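Local coordinates for interferon (Danio rerio, PDB 3PIV), which is a secreted cytokine of the alpha/beta interferon family that probably acts in antiviral defence by binding a cytokine receptor, at residues Asn76-Gln79 / Asn80-Glu83; Leu123-Ile126 / Leu127-Gln131; Ala136-Gln139 / Ile140-Val143. All coordinates share one frame; numbering follows the deposited sequence.

The three contacts come in series along the chain and lie toward one end of an all-helical cytokine bundle. Interaction 1 opens helix 79-101, interaction 2 closes helix 111-129, and interaction 3 lies near the start of helix 134-158. Interactions 2 and 3, whose centres are about 11 Å apart, meet directly because Leu127 packs on Ala136, Trp137 and Ile140. The centre of interaction 1 is about 14 Å from that of interaction 3, and Trp77 bridges the two by reaching Glu138 and Arg141. Interactions 1 and 2 are about 20 Å apart between centres and do not touch. The first two turns of helix 134-158 therefore connect the start of helix 79-101 with the end of helix 111-129.

Interaction 1: Asn76-Gln79 / Asn80-Glu83; sequences NWDQ and NTVE
With CG of Asp78 trans to its own backbone N (chi1 -173°) and OG1 of Thr81 lying beside the backbone N of Thr81 (chi1 -56°), carboxylate and hydroxyl meet over the first turn of helix 79-101. Asp78 is the N-cap. Its OD2 accepts two bonds from Thr81, one from backbone N at 3.1 Å and one from OG1 at 2.9 Å. The two side chains cross at about a right angle. Both donors approach OD2 on the anti side of the carboxylate, the hydroxyl closer to its plane than the N-H, which lies 34° out of it. Aspartate suits this place because its short side chain can reach over the first turn to an N-H that a helix start leaves without a carbonyl partner; threonine adds a second donor from the same residue. Asn80 joins through water: one water donates to Asp78 OD2 at 2.8 Å and accepts from Asn80 ND2, while another donates to Asp78 OD1 at 2.6 Å and accepts from Asn80 N. Beyond the cap the helical ladder begins, with Val82 N bonded to Asp78 O and Glu83 N to Gln79 O. Gln79 and Val82 lie side by side, OE1 3.9 Å from Val82 CB, and that amide oxygen also makes a weak bond to Arg69, which forms a salt bridge with Glu83. Two protein donors on one oxygen, and a water on each, should hold the carboxylate against rotation, and its negative charge probably stabilises the positive end of the helix dipole.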
loop_
_atom_site.group_PDB
_atom_site.type_symbol
_atom_site.label_atom_id
_atom_site.label_comp_id
_atom_site.label_asym_id
_atom_site.label_seq_id
_atom_site.Cartn_x
_atom_site.Cartn_y
_atom_site.Cartn_z
ATOM N N ASN A 76 -12.747 -15.087 5.318
ATOM C CA ASN A 76 -13.371 -14.979 6.610
ATOM C C ASN A 76 -12.814 -13.780 7.365
ATOM O O ASN A 76 -13.028 -13.655 8.574
ATOM C CB ASN A 76 -13.045 -16.244 7.376
ATOM C CG ASN A 76 -11.597 -16.645 7.196
ATOM O OD1 ASN A 76 -10.723 -16.225 7.964
ATOM N ND2 ASN A 76 -11.319 -17.411 6.138
ATOM N N TRP A 77 -12.088 -12.911 6.663
ATOM C CA TRP A 77 -11.460 -11.762 7.312
ATOM C C TRP A 77 -12.492 -10.960 8.087
ATOM O O TRP A 77 -13.655 -10.899 7.705
ATOM C CB TRP A 77 -10.787 -10.839 6.301
ATOM C CG TRP A 77 -9.689 -11.476 5.546
ATOM C CD1 TRP A 77 -9.093 -12.676 5.814
ATOM C CD2 TRP A 77 -9.036 -10.949 4.387
ATOM N NE1 TRP A 77 -8.120 -12.933 4.885
ATOM C CE2 TRP A 77 -8.059 -11.883 4.001
ATOM C CE3 TRP A 77 -9.182 -9.777 3.641
ATOM C CZ2 TRP A 77 -7.235 -11.685 2.895
ATOM C CZ3 TRP A 77 -8.358 -9.576 2.544
ATOM C CH2 TRP A 77 -7.399 -10.531 2.177
ATOM N N ASP A 78 -12.065 -10.340 9.176
ATOM C CA ASP A 78 -12.983 -9.518 9.946
ATOM C C ASP A 78 -13.146 -8.187 9.226
ATOM O O ASP A 78 -12.159 -7.465 9.059
ATOM C CB ASP A 78 -12.441 -9.308 11.357
ATOM C CG ASP A 78 -13.427 -8.599 12.247
ATOM O OD1 ASP A 78 -14.463 -9.206 12.564
ATOM O OD2 ASP A 78 -13.184 -7.434 12.612
ATOM N N GLN A 79 -14.372 -7.870 8.789
ATOM C CA GLN A 79 -14.573 -6.682 7.965
ATOM C C GLN A 79 -14.360 -5.399 8.744
ATOM O O GLN A 79 -13.986 -4.392 8.177
ATOM C CB GLN A 79 -15.951 -6.650 7.302
ATOM C CG GLN A 79 -16.109 -7.637 6.165
ATOM C CD GLN A 79 -15.133 -7.411 5.013
ATOM O OE1 GLN A 79 -14.725 -6.276 4.714
ATOM N NE2 GLN A 79 -14.765 -8.501 4.349
ATOM N N ASN A 80 -14.641 -5.421 10.035
ATOM C CA ASN A 80 -14.404 -4.237 10.831
ATOM C C ASN A 80 -12.906 -3.978 10.892
ATOM O O ASN A 80 -12.475 -2.836 10.895
ATOM C CB ASN A 80 -14.971 -4.400 12.243
ATOM C CG ASN A 80 -16.490 -4.499 12.254
ATOM O OD1 ASN A 80 -17.173 -3.775 11.538
ATOM N ND2 ASN A 80 -17.021 -5.393 13.084
ATOM N N THR A 81 -12.118 -5.047 10.950
ATOM C CA THR A 81 -10.663 -4.890 10.930
ATOM C C THR A 81 -10.232 -4.342 9.560
ATOM O O THR A 81 -9.362 -3.473 9.475
ATOM C CB THR A 81 -9.934 -6.208 11.256
ATOM O OG1 THR A 81 -10.390 -6.701 12.519
ATOM C CG2 THR A 81 -8.400 -6.002 11.307
ATOM N N VAL A 82 -10.862 -4.814 8.489
ATOM C CA VAL A 82 -10.571 -4.241 7.183
ATOM C C VAL A 82 -10.819 -2.732 7.195
ATOM O O VAL A 82 -9.962 -1.934 6.796
ATOM C CB VAL A 82 -11.392 -4.879 6.071
ATOM C CG1 VAL A 82 -11.099 -4.163 4.750
ATOM C CG2 VAL A 82 -11.061 -6.358 5.961
ATOM N N GLU A 83 -11.975 -2.333 7.699
ATOM C CA GLU A 83 -12.318 -0.917 7.731
ATOM C C GLU A 83 -11.285 -0.126 8.549
ATOM O O GLU A 83 -10.875 0.969 8.171
ATOM C CB GLU A 83 -13.745 -0.725 8.279
ATOM C CG GLU A 83 -14.135 0.737 8.526
ATOM C CD GLU A 83 -14.289 1.549 7.251
ATOM O OE1 GLU A 83 -14.245 0.975 6.139
ATOM O OE2 GLU A 83 -14.445 2.779 7.354
HETATM O O HOH W 1 -15.029 -7.204 14.669
HETATM O O HOH W 2 -16.306 -7.606 11.606
#

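Interaction 2: Leu123-Ile126 / Leu127-Gln131; sequences LKKI and LKKKQ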
loop_
_atom_site.group_PDB
_atom_site.type_symbol
_atom_site.label_atom_id
_atom_site.label_comp_id
_atom_site.label_asym_id
_atom_site.label_seq_id
_atom_site.Cartn_x
_atom_site.Cartn_y
_atom_site.Cartn_z
ATOM N N LEU A 123 -2.550 -6.676 -9.676
ATOM C CA LEU A 123 -3.121 -7.331 -8.505
ATOM C C LEU A 123 -4.631 -7.453 -8.664
ATOM O O LEU A 123 -5.204 -8.501 -8.423
ATOM C CB LEU A 123 -2.792 -6.543 -7.235
ATOM C CG LEU A 123 -1.314 -6.475 -6.856
ATOM C CD1 LEU A 123 -1.096 -5.544 -5.652
ATOM C CD2 LEU A 123 -0.821 -7.879 -6.538
ATOM N N LYS A 124 -5.278 -6.374 -9.073
ATOM C CA LYS A 124 -6.719 -6.419 -9.286
ATOM C C LYS A 124 -7.070 -7.456 -10.373
ATOM O O LYS A 124 -8.022 -8.233 -10.232
ATOM C CB LYS A 124 -7.236 -5.035 -9.665
ATOM C CG LYS A 124 -8.756 -4.934 -9.718
ATOM C CD LYS A 124 -9.350 -4.759 -8.322
ATOM C CE LYS A 124 -10.863 -4.923 -8.335
ATOM N NZ LYS A 124 -11.500 -4.107 -9.420
ATOM N N LYS A 125 -6.291 -7.472 -11.454
ATOM C CA LYS A 125 -6.502 -8.436 -12.520
ATOM C C LYS A 125 -6.458 -9.857 -11.995
ATOM O O LYS A 125 -7.286 -10.685 -12.360
ATOM C CB LYS A 125 -5.458 -8.271 -13.624
ATOM C CG LYS A 125 -5.648 -9.274 -14.750
ATOM C CD LYS A 125 -4.696 -9.031 -15.906
ATOM C CE LYS A 125 -5.178 -9.758 -17.154
ATOM N NZ LYS A 125 -4.149 -9.804 -18.234
ATOM N N ILE A 126 -5.479 -10.134 -11.137
ATOM C CA ILE A 126 -5.317 -11.461 -10.560
ATOM C C ILE A 126 -6.540 -11.851 -9.735
ATOM O O ILE A 126 -7.021 -12.988 -9.796
ATOM C CB ILE A 126 -4.070 -11.512 -9.660
ATOM C CG1 ILE A 126 -2.802 -11.618 -10.508
ATOM C CG2 ILE A 126 -4.168 -12.663 -8.669
ATOM C CD1 ILE A 126 -1.534 -11.303 -9.742
ATOM N N LEU A 127 -7.040 -10.907 -8.949
ATOM C CA LEU A 127 -8.181 -11.186 -8.086
ATOM C C LEU A 127 -9.395 -11.562 -8.936
ATOM O O LEU A 127 -10.179 -12.440 -8.577
ATOM C CB LEU A 127 -8.496 -9.973 -7.203
ATOM C CG LEU A 127 -7.600 -9.688 -5.998
ATOM C CD1 LEU A 127 -7.958 -8.326 -5.427
ATOM C CD2 LEU A 127 -7.758 -10.773 -4.931
ATOM N N LYS A 128 -9.544 -10.878 -10.063
ATOM C CA LYS A 128 -10.651 -11.134 -10.976
ATOM C C LYS A 128 -10.544 -12.492 -11.692
ATOM O O LYS A 128 -11.516 -13.249 -11.740
ATOM C CB LYS A 128 -10.792 -9.982 -11.973
ATOM C CG LYS A 128 -11.809 -8.932 -11.532
ATOM C CD LYS A 128 -11.275 -7.499 -11.593
ATOM C CE LYS A 128 -11.019 -7.030 -13.024
ATOM N NZ LYS A 128 -10.646 -5.585 -13.085
ATOM N N LYS A 129 -9.363 -12.792 -12.233
ATOM C CA LYS A 129 -9.090 -14.077 -12.882
ATOM C C LYS A 129 -9.452 -15.222 -11.967
ATOM O O LYS A 129 -9.941 -16.257 -12.415
ATOM C CB LYS A 129 -7.607 -14.205 -13.235
ATOM C CG LYS A 129 -7.280 -13.945 -14.688
ATOM C CD LYS A 129 -5.807 -13.578 -14.850
ATOM C CE LYS A 129 -5.537 -12.857 -16.171
ATOM N NZ LYS A 129 -4.111 -12.433 -16.307
ATOM N N LYS A 130 -9.195 -15.036 -10.679
ATOM C CA LYS A 130 -9.393 -16.098 -9.708
ATOM C C LYS A 130 -10.749 -15.978 -9.040
ATOM O O LYS A 130 -11.006 -16.650 -8.046
ATOM C CB LYS A 130 -8.304 -16.056 -8.639
ATOM C CG LYS A 130 -6.891 -15.998 -9.180
ATOM C CD LYS A 130 -6.287 -17.384 -9.274
ATOM C CE LYS A 130 -4.766 -17.334 -9.143
ATOM N NZ LYS A 130 -4.172 -18.701 -9.090
ATOM N N GLN A 131 -11.610 -15.115 -9.568
ATOM C CA GLN A 131 -12.948 -14.978 -9.007
ATOM C C GLN A 131 -12.886 -14.674 -7.507
ATOM O O GLN A 131 -13.699 -15.183 -6.732
ATOM C CB GLN A 131 -13.736 -16.273 -9.231
ATOM C CG GLN A 131 -13.560 -16.894 -10.620
ATOM C CD GLN A 131 -13.906 -18.379 -10.651
ATOM O OE1 GLN A 131 -14.897 -18.785 -11.256
ATOM N NE2 GLN A 131 -13.088 -19.195 -9.988
#
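From Leu123 to Lys130 the chain runs through four successive helical bonds, Leu127 N to Leu123 O, Lys128 N to Lys124 O, Lys129 N to Lys125 O and Lys130 N to Ile126 O, the last being the least straight at 144°. Beyond them helix 111-129 ends in a Schellman motif: Gln131, with positive phi, is the C-prime residue, Tyr132 N reaches back to Leu127 O, and Gln131 N bonds to Lys128 O at 2.9 Å. One side of this helix end is apolar. Leu127 has CG beside its own backbone N (chi1 -76°), which sets CG 3.6 Å from Leu123 O, and branched leucines suit the place because Leu123 and Leu127 both pack on Leu65 of helix 48-66 and on helix 134-158. The other side carries lysines in pairs four residues apart. Lys124 bends at its second and fourth torsions and Lys128 at its second and third, so that the chains cross obliquely with Lys124 CG 3.9 Å from Lys128 NZ and the two NZ atoms 4.0 Å apart. Lys125 and Lys129 are both extended beyond CG; their ends are modelled too close for an ordinary contact, so that detail is doubtful. Lys130 folds differently, its CG 3.1 Å from Ile126 O. Long lysine chains suit this exposed surface, since their methylene groups can lie along the helix while the amino groups reach outward. Five lysines within seven residues probably give the helix end a marked positive charge; repulsion between neighbouring ammonium groups is probably eased by solvent and by the helix dipole, whose negative end lies here.

Interaction 3: Ala136-Gln139 / Ile140-Val143; sequences AWEQ and IRRV
Ile140 and Trp137 meet near the start of helix 134-158, the last helix of the interferon bundle, where CG2 of Ile140 approaches the indole at a slant, 3.9 Å from CZ3 of Trp137. A beta-branched isoleucine suits this buried side: with CG1 beside the backbone N (chi1 -88°) and CG2 anti to it, one branch meets the ring while CD1 turns back to 3.5 Å from Ala136 O; the side chain also packs on Leu65, Met66 and Leu127. Gln139, bent at its second torsion, has an amide that can accept and donate at once: OE1 takes bonds from Thr33 OG1 and Glu32 N and NE2 gives one to Asp30 O, in the loop after helix 10-23, while NE2 also bonds to Glu135 of its own helix. Its backbone O takes the N-H of Val143 at 2.8 Å. Glu138 bends likewise (chi2 -67°) to lie beside the extended Arg141, and its two oxygens serve two partners, OE2 accepting from Trp77 NE1, while Arg141 NH2 reaches Leu21 O, near the end of helix 10-23, and Gly26 O in the loop that follows. Glu138 and Arg141 form a salt bridge in which Arg141 NH1 meets the syn lone pair of Glu138 OE1 at 3.0 Å, with OE1 in the guanidinium plane and the carboxylate turned 79° against it.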
loop_
_atom_site.group_PDB
_atom_site.type_symbol
_atom_site.label_atom_id
_atom_site.label_comp_id
_atom_site.label_asym_id
_atom_site.label_seq_id
_atom_site.Cartn_x
_atom_site.Cartn_y
_atom_site.Cartn_z
ATOM N N ALA A 136 -6.546 -16.103 -3.788
ATOM C CA ALA A 136 -6.271 -14.862 -4.509
ATOM C C ALA A 136 -6.206 -13.705 -3.510
ATOM O O ALA A 136 -5.264 -12.914 -3.534
ATOM C CB ALA A 136 -7.306 -14.593 -5.580
ATOM N N TRP A 137 -7.193 -13.622 -2.617
ATOM C CA TRP A 137 -7.182 -12.595 -1.577
ATOM C C TRP A 137 -5.953 -12.727 -0.658
ATOM O O TRP A 137 -5.349 -11.733 -0.278
ATOM C CB TRP A 137 -8.482 -12.602 -0.765
ATOM C CG TRP A 137 -9.553 -11.706 -1.355
ATOM C CD1 TRP A 137 -10.799 -12.079 -1.773
ATOM C CD2 TRP A 137 -9.455 -10.288 -1.606
ATOM N NE1 TRP A 137 -11.485 -10.985 -2.259
ATOM C CE2 TRP A 137 -10.682 -9.879 -2.166
ATOM C CE3 TRP A 137 -8.452 -9.337 -1.411
ATOM C CZ2 TRP A 137 -10.929 -8.548 -2.531
ATOM C CZ3 TRP A 137 -8.696 -8.018 -1.780
ATOM C CH2 TRP A 137 -9.928 -7.637 -2.325
ATOM N N GLU A 138 -5.571 -13.953 -0.324
ATOM C CA GLU A 138 -4.431 -14.165 0.558
ATOM C C GLU A 138 -3.115 -13.770 -0.106
ATOM O O GLU A 138 -2.196 -13.304 0.568
ATOM C CB GLU A 138 -4.401 -15.602 1.070
ATOM C CG GLU A 138 -5.527 -15.915 2.029
ATOM C CD GLU A 138 -5.407 -15.159 3.351
ATOM O OE1 GLU A 138 -4.335 -14.564 3.617
ATOM O OE2 GLU A 138 -6.380 -15.172 4.137
ATOM N N GLN A 139 -3.031 -13.927 -1.422
ATOM C CA GLN A 139 -1.880 -13.399 -2.140
ATOM C C GLN A 139 -1.869 -11.878 -2.030
ATOM O O GLN A 139 -0.846 -11.292 -1.696
ATOM C CB GLN A 139 -1.889 -13.820 -3.599
ATOM C CG GLN A 139 -1.482 -15.254 -3.788
ATOM C CD GLN A 139 -0.127 -15.536 -3.162
ATOM O OE1 GLN A 139 0.899 -15.052 -3.643
ATOM N NE2 GLN A 139 -0.118 -16.331 -2.091
ATOM N N ILE A 140 -3.006 -11.237 -2.301
ATOM C CA ILE A 140 -3.068 -9.782 -2.196
ATOM C C ILE A 140 -2.646 -9.319 -0.793
ATOM O O ILE A 140 -1.837 -8.403 -0.647
ATOM C CB ILE A 140 -4.468 -9.221 -2.579
ATOM C CG1 ILE A 140 -4.545 -8.946 -4.084
ATOM C CG2 ILE A 140 -4.754 -7.922 -1.835
ATOM C CD1 ILE A 140 -3.982 -10.021 -4.969
ATOM N N ARG A 141 -3.180 -9.974 0.231
ATOM C CA ARG A 141 -2.840 -9.667 1.607
ATOM C C ARG A 141 -1.328 -9.836 1.881
ATOM O O ARG A 141 -0.688 -8.972 2.500
ATOM C CB ARG A 141 -3.672 -10.548 2.529
ATOM C CG ARG A 141 -3.410 -10.360 3.986
ATOM C CD ARG A 141 -4.453 -11.096 4.786
ATOM N NE ARG A 141 -4.155 -11.090 6.208
ATOM C CZ ARG A 141 -3.903 -12.181 6.921
ATOM N NH1 ARG A 141 -3.922 -13.368 6.338
ATOM N NH2 ARG A 141 -3.652 -12.079 8.217
ATOM N N ARG A 142 -0.752 -10.938 1.417
ATOM C CA ARG A 142 0.689 -11.135 1.601
ATOM C C ARG A 142 1.470 -10.034 0.869
ATOM O O ARG A 142 2.430 -9.498 1.414
ATOM C CB ARG A 142 1.134 -12.516 1.128
ATOM C CG ARG A 142 2.666 -12.767 1.257
ATOM C CD ARG A 142 3.166 -12.527 2.674
ATOM N NE ARG A 142 4.625 -12.619 2.805
ATOM C CZ ARG A 142 5.469 -11.621 2.544
ATOM N NH1 ARG A 142 5.007 -10.449 2.122
ATOM N NH2 ARG A 142 6.780 -11.794 2.694
ATOM N N VAL A 143 1.031 -9.678 -0.339
ATOM C CA VAL A 143 1.680 -8.625 -1.130
ATOM C C VAL A 143 1.636 -7.265 -0.422
ATOM O O VAL A 143 2.636 -6.561 -0.361
ATOM C CB VAL A 143 1.074 -8.491 -2.555
ATOM C CG1 VAL A 143 1.436 -7.144 -3.179
ATOM C CG2 VAL A 143 1.546 -9.636 -3.451
#